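Local structure of capsule biosynthesis protein capD (Bacillus anthracis, 3GA9) at residues 20-25 and 35-40; 102-107 and 164-169; 116-121 and 135-140. The protein cleaves the poly-gamma-D-glutamate capsule of the anthrax bacillus and, as a transpeptidase, links it by an amide bond to the peptidoglycan. One frame throughout, in Å; residues are numbered along the deposited sequence.

Contact 1: residues 20-25 and 35-40; sequences LSNFFG and LNNQLQ. With GLU (glutamic acid), chain D.
Two first torsions set the side-chain meeting of Asn22 with Asn37: Asn37 holds CG trans to its own N (chi1 161°), while Asn22 turns CG opposite its carbonyl carbon. The two amides thereby meet as stacked flat groups, their planes 10° apart, with Asn22 ND2 3.5 Å from Asn37 OD1. The backbone supplies the firmer link, for Asn37 N donates to Leu20 O at 3.0 Å in a nearly straight bond (167° at the hydrogen). Beside it Ser21 leans in, and its OG gives Asn37 O a weak hydrogen bond of 3.0 Å. Leu20 lays its CD2 methyl against the backbone N and CA of Asn36. The 20-25 segment is curled by a type II beta turn from Asn22 to Gly25, closed by Gly25 N on Asn22 O. Its glycine presses closely on 35-40: Gly25 CA approaches Leu35 O to 3.3 Å in a CA-H...O contact, and Gly25 C meets Asn37 CB. On the ligand side, the bound glutamate sets its CG over one face of the Phe23 ring, 3.6 Å above the plane and offset toward the rim. Arg151 of the other capD chain donates hydrogen bonds to the carbonyl oxygens of Phe23 and Gly25. The side chain of Ser21 lies about 6 Å from that of the nucleophile Thr1, and the turn lines the glutamate site of this gamma-glutamyltransferase-family enzyme. Chemically, one backbone bond and a weak serine bond tie the residues leading into the turn to 35-40, while the turn itself presents an aromatic face to the aliphatic part of the glutamate.

Contact 2: residues 102-107 and 164-169; sequences DIINEY and AGDGRR. With GLU (glutamic acid), chain D.
The last part of helix 100-105 and the turn that follows strand 160-164 approach with end-to-end directions 38° apart, and Ile104 and Asp166 are the nearest residues, 6.5 Å between CA atoms. Ile104 fills the apolar half of the contact. Its CD1 rests on Ala164 CB at 3.6 Å, and its other branch, CG2, reaches Gly165 O and the CA of Asp166. The polar half belongs to Arg168, whose chain, extended from CG to NE (chi3 -176°), spans the gap and delivers the guanidinium to the helix. There NH1 donates to Ile104 O at 3.0 Å, a bond that reaches the oxygen from 27° off the carbonyl plane. NH2 adds a weak bond to the same oxygen and lies 3.0 Å from Glu106 O. The same NH1 also meets Asp166 OD1 in a salt bridge of 2.6 Å, in the guanidinium plane, and is thus shared between the helix carbonyl and the carboxylate. That OD1 accepts from Arg168 N as well, at 3.2 Å, closing an Asx turn, and the two donors arrive from opposite faces of the carboxylate. Arg108 and the backbone of Val149 engage the second oxygen, OD2, while Glu119 takes Arg168 NE. Next along the chain, Arg169 turns to the ligand; its NH2 donates to the OE1 of the bound glutamate at 3.2 Å, and its NH1 approaches OE2 so closely that the exact length is doubtful. A positive guanidinium at the carbonyl of Ile104, in the last part of the helix, should be electrostatically favourable; Asp166 and Glu119 probably offset its charge, while Asp166 also holds its orientation and shapes the turn from which the substrate-binding Arg169 extends.

Contact 3: residues 116-121 and 135-140; sequences AYTEIQ and LNVKKK
Lys139 reaches across to the residues at and just past the end of strand 115-118, its side chain running along their backbone. CB lies 3.8 Å from Thr118 O, and CG comes closer to that oxygen, at 3.3 Å. Bends at chi2 and chi3 (-141° and 134°) then fold the chain over the turn: CD packs near Gln121 N and Gln121 CB, CE stands 3.0 Å from Glu119 O, and NZ ends 3.7 Å from that oxygen. The aliphatic part of the lysine thus lies over the backbone leaving the strand. Beneath it runs a parallel pairing in which Tyr117 is bridged with Lys138 and Thr118 with Lys139. Strand 115-118, helix 124-131 and strand 138-139 form a beta-alpha-beta unit, and this pairing joins its two strands at the edge of a small mixed sheet that strand 109-112 completes. Its ladder alternates between the strands. Lys138 N donates to Ala116 O at 2.7 Å, almost in line with the carbonyl bond; Thr118 N returns to Lys138 O; and Lys140 N reaches Thr118 O at 2.8 Å, this time in the carbonyl plane. Thr118 OG1 adds a weak bond to Lys138 O and touches Val137 CG1 at 3.4 Å. On the Tyr117 side of the sheet, two lysines approach the phenol ring obliquely, Lys138 by its CG and Lys140 by its CE, the latter 3.7 Å from Tyr117 CD1. Tyr117 and Lys140 run side by side and point the same way, and Phe145 forms a cation-pi pair with Lys140.

How the contacts relate
Contacts 1 and 2 converge on one bound glutamate although their centres are 25 Å apart. Phe23 of contact 1 and Arg169 of contact 2 touch beside it, with Phe23 CE1 4.0 Å from Arg169 NH1, and the nucleophile Thr1 also hydrogen-bonds this ligand through OG1. Contact 3 is nested in the chain between the two segments of contact 2, and the centres of these two contacts lie 18 Å apart. The Arg168-Glu119 salt bridge couples them, though its modelled length is doubtfully short, and Tyr107 packs on Ile120. Contact 3 stays about 11 Å from contact 1 at the nearest atoms, yet the side chain of Tyr117 lies about 6 Å from that of substrate-binding Arg81.

Contact 1: residues 20-25 and 35-40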
loop_
_atom_site.group_PDB
_atom_site.type_symbol
_atom_site.label_atom_id
_atom_site.label_comp_id
_atom_site.label_asym_id
_atom_site.label_seq_id
_atom_site.Cartn_x
_atom_site.Cartn_y
_atom_site.Cartn_z
ATOM N N LEU B 20 4.949 -7.209 0.221
ATOM C CA LEU B 20 5.700 -8.417 0.547
ATOM C C LEU B 20 5.895 -8.493 2.075
ATOM O O LEU B 20 6.517 -9.411 2.574
ATOM C CB LEU B 20 7.077 -8.341 -0.125
ATOM C CG LEU B 20 7.093 -8.501 -1.656
ATOM C CD1 LEU B 20 8.482 -8.114 -2.297
ATOM C CD2 LEU B 20 6.703 -9.912 -2.014
ATOM N N SER B 21 5.345 -7.509 2.783
ATOM C CA SER B 21 5.617 -7.231 4.203
ATOM C C SER B 21 6.971 -6.599 4.347
ATOM O O SER B 21 7.040 -5.394 4.189
ATOM C CB SER B 21 5.393 -8.429 5.107
ATOM O OG SER B 21 4.020 -8.766 4.984
ATOM N N ASN B 22 8.047 -7.345 4.614
ATOM C CA ASN B 22 9.369 -6.723 4.523
ATOM C C ASN B 22 9.697 -6.321 3.074
ATOM O O ASN B 22 9.161 -6.888 2.126
ATOM C CB ASN B 22 10.502 -7.672 4.922
ATOM C CG ASN B 22 10.489 -8.066 6.373
ATOM O OD1 ASN B 22 9.934 -7.370 7.250
ATOM N ND2 ASN B 22 11.119 -9.222 6.648
ATOM N N PHE B 23 10.653 -5.396 2.942
ATOM C CA PHE B 23 11.339 -5.143 1.705
ATOM C C PHE B 23 11.930 -6.448 1.219
ATOM O O PHE B 23 12.684 -7.091 1.948
ATOM C CB PHE B 23 12.417 -4.068 1.919
ATOM C CG PHE B 23 11.848 -2.698 2.157
ATOM C CD1 PHE B 23 10.922 -2.149 1.255
ATOM C CD2 PHE B 23 12.213 -1.956 3.282
ATOM C CE1 PHE B 23 10.364 -0.889 1.462
ATOM C CE2 PHE B 23 11.661 -0.672 3.503
ATOM C CZ PHE B 23 10.734 -0.153 2.594
ATOM N N PHE B 24 11.570 -6.855 0.004
ATOM C CA PHE B 24 11.992 -8.153 -0.523
ATOM C C PHE B 24 11.390 -9.381 0.200
ATOM O O PHE B 24 11.803 -10.509 -0.047
ATOM C CB PHE B 24 13.541 -8.268 -0.540
ATOM C CG PHE B 24 14.258 -7.099 -1.209
ATOM C CD1 PHE B 24 14.783 -6.046 -0.441
ATOM C CD2 PHE B 24 14.416 -7.062 -2.597
ATOM C CE1 PHE B 24 15.435 -4.964 -1.048
ATOM C CE2 PHE B 24 15.071 -5.999 -3.221
ATOM C CZ PHE B 24 15.586 -4.933 -2.428
ATOM N N GLY B 25 10.423 -9.177 1.089
ATOM C CA GLY B 25 9.799 -10.291 1.812
ATOM C C GLY B 25 10.842 -10.962 2.661
ATOM O O GLY B 25 11.619 -10.306 3.346
ATOM N N LEU B 35 9.705 -13.953 -2.507
ATOM C CA LEU B 35 8.597 -14.474 -1.676
ATOM C C LEU B 35 8.312 -13.607 -0.433
ATOM O O LEU B 35 9.241 -13.213 0.297
ATOM C CB LEU B 35 8.890 -15.884 -1.253
ATOM C CG LEU B 35 8.676 -16.808 -2.416
ATOM C CD1 LEU B 35 9.373 -18.082 -2.106
ATOM C CD2 LEU B 35 7.181 -17.015 -2.686
ATOM N N ASN B 36 7.038 -13.292 -0.217
ATOM C CA ASN B 36 6.624 -12.539 0.954
ATOM C C ASN B 36 7.127 -13.131 2.261
ATOM O O ASN B 36 7.381 -14.331 2.405
ATOM C CB ASN B 36 5.108 -12.454 1.043
ATOM C CG ASN B 36 4.484 -13.779 1.421
ATOM O OD1 ASN B 36 4.262 -14.057 2.603
ATOM N ND2 ASN B 36 4.251 -14.635 0.428
ATOM N N ASN B 37 7.205 -12.245 3.218
ATOM C CA ASN B 37 7.401 -12.574 4.583
ATOM C C ASN B 37 6.064 -12.421 5.297
ATOM O O ASN B 37 5.416 -11.393 5.180
ATOM C CB ASN B 37 8.413 -11.573 5.149
ATOM C CG ASN B 37 8.372 -11.524 6.628
ATOM O OD1 ASN B 37 7.906 -10.543 7.209
ATOM N ND2 ASN B 37 8.808 -12.614 7.271
ATOM N N GLN B 38 5.647 -13.432 6.040
ATOM C CA GLN B 38 4.374 -13.372 6.738
ATOM C C GLN B 38 4.560 -13.145 8.246
ATOM O O GLN B 38 5.054 -14.018 8.981
ATOM C CB GLN B 38 3.566 -14.639 6.463
ATOM C CG GLN B 38 2.327 -14.788 7.320
ATOM C CD GLN B 38 1.370 -15.840 6.773
ATOM O OE1 GLN B 38 1.757 -16.991 6.519
ATOM N NE2 GLN B 38 0.100 -15.445 6.582
ATOM N N LEU B 39 4.171 -11.950 8.683
ATOM C CA LEU B 39 4.223 -11.550 10.096
ATOM C C LEU B 39 3.144 -12.295 10.872
ATOM O O LEU B 39 1.967 -12.253 10.488
ATOM C CB LEU B 39 3.978 -10.043 10.224
ATOM C CG LEU B 39 5.102 -9.048 10.581
ATOM C CD1 LEU B 39 5.622 -9.229 12.051
ATOM C CD2 LEU B 39 6.255 -8.999 9.545
ATOM N N GLN B 40 3.531 -12.977 11.949
ATOM C CA GLN B 40 2.546 -13.720 12.729
ATOM C C GLN B 40 1.724 -12.784 13.644
ATOM O O GLN B 40 2.204 -12.379 14.712
ATOM C CB GLN B 40 3.199 -14.855 13.526
ATOM C CG GLN B 40 2.187 -15.965 13.924
ATOM C CD GLN B 40 2.154 -16.260 15.430
ATOM O OE1 GLN B 40 3.198 -16.321 16.097
ATOM N NE2 GLN B 40 0.946 -16.452 15.968
HETATM N N GLU D . 7.648 -2.765 7.635
HETATM C CA GLU D . 7.130 -2.178 6.400
HETATM C C GLU D . 5.744 -2.740 5.958
HETATM O O GLU D . 5.378 -3.903 6.204
HETATM C CB GLU D . 8.210 -2.291 5.294
HETATM C CG GLU D . 7.785 -1.922 3.853
HETATM C CD GLU D . 7.163 -0.522 3.710
HETATM O OE1 GLU D . 6.835 0.150 4.714
HETATM O OE2 GLU D . 6.979 -0.097 2.559
HETATM O OXT GLU D . 4.925 -2.026 5.347
#

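Contact 2: residues 102-107 and 164-169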
loop_
_atom_site.group_PDB
_atom_site.type_symbol
_atom_site.label_atom_id
_atom_site.label_comp_id
_atom_site.label_asym_id
_atom_site.label_seq_id
_atom_site.Cartn_x
_atom_site.Cartn_y
_atom_site.Cartn_z
ATOM N N ASP B 102 1.194 19.765 -1.185
ATOM C CA ASP B 102 1.837 20.552 -0.150
ATOM C C ASP B 102 1.832 19.830 1.184
ATOM O O ASP B 102 2.853 19.769 1.868
ATOM C CB ASP B 102 1.095 21.866 0.027
ATOM C CG ASP B 102 1.471 22.896 -1.013
ATOM O OD1 ASP B 102 2.639 22.875 -1.506
ATOM O OD2 ASP B 102 0.587 23.746 -1.313
ATOM N N ILE B 103 0.673 19.287 1.545
ATOM C CA ILE B 103 0.531 18.604 2.835
ATOM C C ILE B 103 1.351 17.291 2.913
ATOM O O ILE B 103 2.014 17.022 3.932
ATOM C CB ILE B 103 -0.936 18.460 3.183
ATOM C CG1 ILE B 103 -1.515 19.864 3.346
ATOM C CG2 ILE B 103 -1.118 17.658 4.468
ATOM C CD1 ILE B 103 -3.001 19.958 3.153
ATOM N N ILE B 104 1.359 16.522 1.821
ATOM C CA ILE B 104 2.232 15.344 1.714
ATOM C C ILE B 104 3.692 15.734 1.963
ATOM O O ILE B 104 4.479 14.963 2.548
ATOM C CB ILE B 104 2.061 14.629 0.337
ATOM C CG1 ILE B 104 1.008 13.533 0.442
ATOM C CG2 ILE B 104 3.360 13.960 -0.121
ATOM C CD1 ILE B 104 -0.427 13.991 0.573
ATOM N N ASN B 105 4.046 16.953 1.558
ATOM C CA ASN B 105 5.431 17.409 1.688
ATOM C C ASN B 105 5.853 17.792 3.106
ATOM O O ASN B 105 7.061 17.835 3.418
ATOM C CB ASN B 105 5.743 18.521 0.679
ATOM C CG ASN B 105 5.725 18.021 -0.784
ATOM O OD1 ASN B 105 5.636 18.823 -1.706
ATOM N ND2 ASN B 105 5.792 16.706 -0.992
ATOM N N GLU B 106 4.875 18.030 3.978
ATOM C CA GLU B 106 5.194 18.402 5.353
ATOM C C GLU B 106 5.937 17.326 6.121
ATOM O O GLU B 106 5.668 16.139 5.977
ATOM C CB GLU B 106 3.939 18.822 6.086
ATOM C CG GLU B 106 3.256 20.003 5.415
ATOM C CD GLU B 106 2.387 20.792 6.367
ATOM O OE1 GLU B 106 2.406 20.484 7.587
ATOM O OE2 GLU B 106 1.703 21.737 5.902
ATOM N N TYR B 107 6.903 17.763 6.923
ATOM C CA TYR B 107 7.685 16.855 7.758
ATOM C C TYR B 107 6.755 16.109 8.710
ATOM O O TYR B 107 5.645 16.573 8.961
ATOM C CB TYR B 107 8.757 17.641 8.488
ATOM C CG TYR B 107 9.620 18.418 7.511
ATOM C CD1 TYR B 107 10.310 17.753 6.486
ATOM C CD2 TYR B 107 9.718 19.812 7.572
ATOM C CE1 TYR B 107 11.099 18.439 5.571
ATOM C CE2 TYR B 107 10.509 20.509 6.646
ATOM C CZ TYR B 107 11.195 19.807 5.644
ATOM O OH TYR B 107 11.983 20.456 4.702
ATOM N N ALA B 164 -1.093 13.718 -5.298
ATOM C CA ALA B 164 0.104 13.838 -4.520
ATOM C C ALA B 164 0.911 12.583 -4.715
ATOM O O ALA B 164 0.382 11.494 -4.834
ATOM C CB ALA B 164 -0.277 13.995 -3.047
ATOM N N GLY B 165 2.207 12.753 -4.749
ATOM C CA GLY B 165 3.100 11.640 -4.818
ATOM C C GLY B 165 4.105 11.925 -3.739
ATOM O O GLY B 165 4.424 13.087 -3.469
ATOM N N ASP B 166 4.598 10.876 -3.107
ATOM C CA ASP B 166 5.485 11.068 -1.999
ATOM C C ASP B 166 6.890 10.951 -2.514
ATOM O O ASP B 166 7.330 9.853 -2.884
ATOM C CB ASP B 166 5.239 10.009 -0.931
ATOM C CG ASP B 166 5.570 10.500 0.465
ATOM O OD1 ASP B 166 6.574 11.232 0.610
ATOM O OD2 ASP B 166 4.854 10.111 1.422
ATOM N N GLY B 167 7.589 12.080 -2.530
ATOM C CA GLY B 167 8.972 12.139 -2.952
ATOM C C GLY B 167 9.899 11.319 -2.080
ATOM O O GLY B 167 11.050 11.080 -2.472
ATOM N N ARG B 168 9.418 10.873 -0.913
ATOM C CA ARG B 168 10.233 10.044 0.002
ATOM C C ARG B 168 10.434 8.656 -0.561
ATOM O O ARG B 168 11.344 7.943 -0.128
ATOM C CB ARG B 168 9.608 9.902 1.390
ATOM C CG ARG B 168 9.455 11.146 2.157
ATOM C CD ARG B 168 8.507 10.888 3.324
ATOM N NE ARG B 168 8.215 12.095 4.084
ATOM C CZ ARG B 168 7.390 13.068 3.701
ATOM N NH1 ARG B 168 6.737 13.004 2.561
ATOM N NH2 ARG B 168 7.219 14.129 4.470
ATOM N N ARG B 169 9.575 8.257 -1.494
ATOM C CA ARG B 169 9.776 6.983 -2.207
ATOM C C ARG B 169 9.790 7.215 -3.705
ATOM O O ARG B 169 9.414 6.330 -4.485
ATOM C CB ARG B 169 8.725 5.937 -1.837
ATOM C CG ARG B 169 8.577 5.720 -0.350
ATOM C CD ARG B 169 7.952 4.411 -0.031
ATOM N NE ARG B 169 7.911 4.187 1.411
ATOM C CZ ARG B 169 7.725 2.997 1.987
ATOM N NH1 ARG B 169 7.538 1.908 1.239
ATOM N NH2 ARG B 169 7.658 2.905 3.313
HETATM N N GLU D . 7.648 -2.765 7.635
HETATM C CA GLU D . 7.130 -2.178 6.400
HETATM C C GLU D . 5.744 -2.740 5.958
HETATM O O GLU D . 5.378 -3.903 6.204
HETATM C CB GLU D . 8.210 -2.291 5.294
HETATM C CG GLU D . 7.785 -1.922 3.853
HETATM C CD GLU D . 7.163 -0.522 3.710
HETATM O OE1 GLU D . 6.835 0.150 4.714
HETATM O OE2 GLU D . 6.979 -0.097 2.559
HETATM O OXT GLU D . 4.925 -2.026 5.347
#

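Contact 3: residues 116-121 and 135-140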
loop_
_atom_site.group_PDB
_atom_site.type_symbol
_atom_site.label_atom_id
_atom_site.label_comp_id
_atom_site.label_asym_id
_atom_site.label_seq_id
_atom_site.Cartn_x
_atom_site.Cartn_y
_atom_site.Cartn_z
ATOM N N ALA B 116 8.608 9.550 20.494
ATOM C CA ALA B 116 8.141 10.243 19.302
ATOM C C ALA B 116 9.262 10.205 18.254
ATOM O O ALA B 116 10.353 10.684 18.535
ATOM C CB ALA B 116 7.778 11.674 19.635
ATOM N N TYR B 117 9.019 9.624 17.073
ATOM C CA TYR B 117 10.024 9.638 15.996
ATOM C C TYR B 117 9.761 10.788 15.036
ATOM O O TYR B 117 8.628 10.962 14.590
ATOM C CB TYR B 117 10.043 8.319 15.239
ATOM C CG TYR B 117 10.471 7.135 16.068
ATOM C CD1 TYR B 117 11.820 6.906 16.355
ATOM C CD2 TYR B 117 9.526 6.231 16.562
ATOM C CE1 TYR B 117 12.219 5.805 17.117
ATOM C CE2 TYR B 117 9.910 5.127 17.329
ATOM C CZ TYR B 117 11.256 4.920 17.603
ATOM O OH TYR B 117 11.636 3.835 18.363
ATOM N N THR B 118 10.795 11.575 14.732
ATOM C CA THR B 118 10.657 12.776 13.884
ATOM C C THR B 118 11.434 12.709 12.586
ATOM O O THR B 118 12.548 12.192 12.531
ATOM C CB THR B 118 11.186 14.038 14.564
ATOM O OG1 THR B 118 11.299 13.815 15.968
ATOM C CG2 THR B 118 10.261 15.231 14.280
ATOM N N GLU B 119 10.837 13.274 11.547
ATOM C CA GLU B 119 11.473 13.336 10.243
ATOM C C GLU B 119 12.574 14.403 10.287
ATOM O O GLU B 119 13.716 14.143 9.903
ATOM C CB GLU B 119 10.423 13.628 9.170
ATOM C CG GLU B 119 10.722 13.031 7.805
ATOM C CD GLU B 119 9.629 13.314 6.775
ATOM O OE1 GLU B 119 8.521 13.769 7.136
ATOM O OE2 GLU B 119 9.879 13.072 5.577
ATOM N N ILE B 120 12.221 15.583 10.800
ATOM C CA ILE B 120 13.139 16.727 10.914
ATOM C C ILE B 120 13.419 17.056 12.394
ATOM O O ILE B 120 12.519 16.992 13.235
ATOM C CB ILE B 120 12.595 17.973 10.091
ATOM C CG1 ILE B 120 13.680 18.591 9.169
ATOM C CG2 ILE B 120 11.785 18.969 10.960
ATOM C CD1 ILE B 120 14.934 19.192 9.868
ATOM N N GLN B 121 14.663 17.385 12.712
ATOM C CA GLN B 121 15.034 17.664 14.096
ATOM C C GLN B 121 14.366 18.935 14.651
ATOM O O GLN B 121 14.310 19.959 13.970
ATOM C CB GLN B 121 16.537 17.768 14.210
ATOM C CG GLN B 121 17.045 17.817 15.621
ATOM C CD GLN B 121 18.543 17.930 15.651
ATOM O OE1 GLN B 121 19.182 18.128 14.619
ATOM N NE2 GLN B 121 19.120 17.803 16.835
ATOM N N LEU B 135 7.183 11.755 26.878
ATOM C CA LEU B 135 7.674 11.386 25.546
ATOM C C LEU B 135 9.123 11.795 25.238
ATOM O O LEU B 135 9.531 12.906 25.511
ATOM C CB LEU B 135 6.755 11.986 24.492
ATOM C CG LEU B 135 5.302 11.589 24.601
ATOM C CD1 LEU B 135 4.487 12.497 23.758
ATOM C CD2 LEU B 135 5.139 10.168 24.173
ATOM N N ASN B 136 9.889 10.908 24.625
ATOM C CA ASN B 136 11.264 11.275 24.276
ATOM C C ASN B 136 11.596 11.293 22.777
ATOM O O ASN B 136 11.959 10.273 22.179
ATOM C CB ASN B 136 12.281 10.455 25.077
ATOM C CG ASN B 136 12.065 8.970 24.940
ATOM O OD1 ASN B 136 11.417 8.515 24.002
ATOM N ND2 ASN B 136 12.616 8.195 25.875
ATOM N N VAL B 137 11.482 12.483 22.196
ATOM C CA VAL B 137 11.770 12.731 20.783
ATOM C C VAL B 137 13.027 12.014 20.267
ATOM O O VAL B 137 14.075 12.034 20.898
ATOM C CB VAL B 137 11.818 14.265 20.484
ATOM C CG1 VAL B 137 12.411 14.573 19.093
ATOM C CG2 VAL B 137 10.425 14.892 20.627
ATOM N N LYS B 138 12.888 11.361 19.119
ATOM C CA LYS B 138 13.999 10.737 18.416
ATOM C C LYS B 138 13.863 11.046 16.898
ATOM O O LYS B 138 12.816 10.790 16.290
ATOM C CB LYS B 138 14.020 9.228 18.734
ATOM C CG LYS B 138 14.926 8.379 17.866
ATOM C CD LYS B 138 16.405 8.677 18.082
ATOM C CE LYS B 138 17.265 8.029 16.991
ATOM N NZ LYS B 138 18.728 8.128 17.305
ATOM N N LYS B 139 14.892 11.643 16.297
ATOM C CA LYS B 139 14.855 11.921 14.863
ATOM C C LYS B 139 15.310 10.673 14.099
ATOM O O LYS B 139 16.244 9.979 14.512
ATOM C CB LYS B 139 15.701 13.147 14.499
ATOM C CG LYS B 139 15.314 13.806 13.181
ATOM C CD LYS B 139 16.537 14.265 12.422
ATOM C CE LYS B 139 16.458 13.874 10.960
ATOM N NZ LYS B 139 17.379 14.687 10.146
ATOM N N LYS B 140 14.620 10.370 13.006
ATOM C CA LYS B 140 14.912 9.165 12.251
ATOM C C LYS B 140 15.492 9.462 10.874
ATOM O O LYS B 140 15.080 10.415 10.207
ATOM C CB LYS B 140 13.678 8.278 12.161
ATOM C CG LYS B 140 14.009 6.813 11.968
ATOM C CD LYS B 140 13.224 5.948 12.950
ATOM C CE LYS B 140 14.128 5.265 13.957
ATOM N NZ LYS B 140 14.680 4.014 13.392
#